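Local structure of taurocyamine kinase (Schistosoma mansoni, 4WOD) at residues Ala334-Glu337 with Met338-Val342. The protein reversibly transfers a phosphate group between ATP and taurocyamine, as a duplicated phosphagen kinase with magnesium as cofactor. The protein carries 4 engineered substitutions. Sequence-based numbering, arbitrary orientation.
Sequences AVTE and MHSGV
S340 sits one helical turn after T336 and meets it through both backbone and side chain. S340 N donates to T336 O at 2.9 Å. From CB outward, the serine side chain stays near that same carbonyl. S340 CB lies 3.3 Å from T336 O. The next atom, OG, is turned back beside its own backbone N (chi1 -71°) and comes within 3.2 Å of T336 O. Any hydrogen bond there is weak and not settled, since the hydroxyl proton has another acceptor nearby. T336 CG2 lies on the same side of OG, 4.0 Å away. That methyl points up the helix because CG2 is anti to the backbone N, while T336 OG1 turns back to bond L332 O.

The other bonds are the regular i to i+4 set of an alpha helix. M338 N binds A334 O, H339 N binds V335 O, and G341 N binds E337 O. The CB atoms of M338 and H339 rest near V335 O, at 3.4 Å from M338 CB and 3.5 Å from H339 CB. Beyond CB both side chains lead away from the preceding turn.

The segment belongs to helix 331-355 of the first catalytic domain. E337 and M338 touch N323 of strand 318-323, and M338 and V342 pack on V280 of strand 277-283, which is predicted to help bind ATP, so M338 probably lies just behind the nucleotide site. V335, M338 and H339 also touch L236 of helix 236-251, while H339 NE2 bonds T108 O and E337 OE1 accepts from R325 N, and the helix is thus tied to two loops as well as to the sheet.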
loop_
_atom_site.group_PDB
_atom_site.type_symbol
_atom_site.label_atom_id
_atom_site.label_comp_id
_atom_site.label_asym_id
_atom_site.label_seq_id
_atom_site.Cartn_x
_atom_site.Cartn_y
_atom_site.Cartn_z
ATOM N N ALA A 334 -8.476 17.452 -14.816
ATOM C CA ALA A 334 -8.854 16.738 -13.589
ATOM C C ALA A 334 -10.093 15.850 -13.761
ATOM O O ALA A 334 -10.093 14.696 -13.328
ATOM C CB ALA A 334 -9.089 17.720 -12.435
ATOM N N VAL A 335 -11.152 16.367 -14.379
ATOM C CA VAL A 335 -12.335 15.537 -14.549
ATOM C C VAL A 335 -12.052 14.424 -15.585
ATOM O O VAL A 335 -12.603 13.324 -15.489
ATOM C CB VAL A 335 -13.589 16.391 -14.936
ATOM C CG1 VAL A 335 -13.486 16.911 -16.360
ATOM C CG2 VAL A 335 -14.849 15.588 -14.770
ATOM N N THR A 336 -11.172 14.691 -16.548
ATOM C CA THR A 336 -10.752 13.651 -17.498
ATOM C C THR A 336 -9.954 12.552 -16.764
ATOM O O THR A 336 -10.209 11.358 -16.933
ATOM C CB THR A 336 -9.912 14.231 -18.639
ATOM O OG1 THR A 336 -10.694 15.187 -19.372
ATOM C CG2 THR A 336 -9.440 13.127 -19.573
ATOM N N GLU A 337 -9.005 12.957 -15.933
ATOM C CA GLU A 337 -8.300 11.989 -15.090
ATOM C C GLU A 337 -9.279 11.111 -14.306
ATOM O O GLU A 337 -9.154 9.875 -14.290
ATOM C CB GLU A 337 -7.353 12.705 -14.124
ATOM C CG GLU A 337 -6.596 11.744 -13.209
ATOM C CD GLU A 337 -5.822 12.456 -12.108
ATOM O OE1 GLU A 337 -6.461 13.041 -11.206
ATOM O OE2 GLU A 337 -4.574 12.434 -12.146
ATOM N N MET A 338 -10.270 11.746 -13.681
ATOM C CA MET A 338 -11.295 11.022 -12.953
ATOM C C MET A 338 -12.016 10.031 -13.859
ATOM O O MET A 338 -12.141 8.847 -13.541
ATOM C CB MET A 338 -12.315 11.992 -12.346
ATOM C CG MET A 338 -13.429 11.314 -11.564
ATOM S SD MET A 338 -14.910 11.004 -12.575
ATOM C CE MET A 338 -16.072 10.439 -11.348
ATOM N N HIS A 339 -12.500 10.520 -14.989
ATOM C CA HIS A 339 -13.353 9.685 -15.820
ATOM C C HIS A 339 -12.596 8.496 -16.387
ATOM O O HIS A 339 -13.107 7.369 -16.384
ATOM C CB HIS A 339 -13.969 10.482 -16.957
ATOM C CG HIS A 339 -14.944 9.680 -17.760
ATOM N ND1 HIS A 339 -14.580 8.995 -18.899
ATOM C CD2 HIS A 339 -16.260 9.432 -17.573
ATOM C CE1 HIS A 339 -15.634 8.364 -19.384
ATOM N NE2 HIS A 339 -16.670 8.620 -18.604
ATOM N N SER A 340 -11.386 8.760 -16.874
ATOM C CA SER A 340 -10.530 7.741 -17.457
ATOM C C SER A 340 -10.172 6.681 -16.435
ATOM O O SER A 340 -10.309 5.490 -16.696
ATOM C CB SER A 340 -9.250 8.355 -18.018
ATOM O OG SER A 340 -9.544 9.108 -19.178
ATOM N N GLY A 341 -9.685 7.126 -15.283
ATOM C CA GLY A 341 -9.297 6.211 -14.224
ATOM C C GLY A 341 -10.464 5.407 -13.673
ATOM O O GLY A 341 -10.345 4.182 -13.503
ATOM N N VAL A 342 -11.589 6.075 -13.395
ATOM C CA VAL A 342 -12.723 5.384 -12.814
ATOM C C VAL A 342 -13.238 4.349 -13.823
ATOM O O VAL A 342 -13.548 3.200 -13.463
ATOM C CB VAL A 342 -13.872 6.359 -12.383
ATOM C CG1 VAL A 342 -15.151 5.610 -12.176
ATOM C CG2 VAL A 342 -13.506 7.118 -11.097
#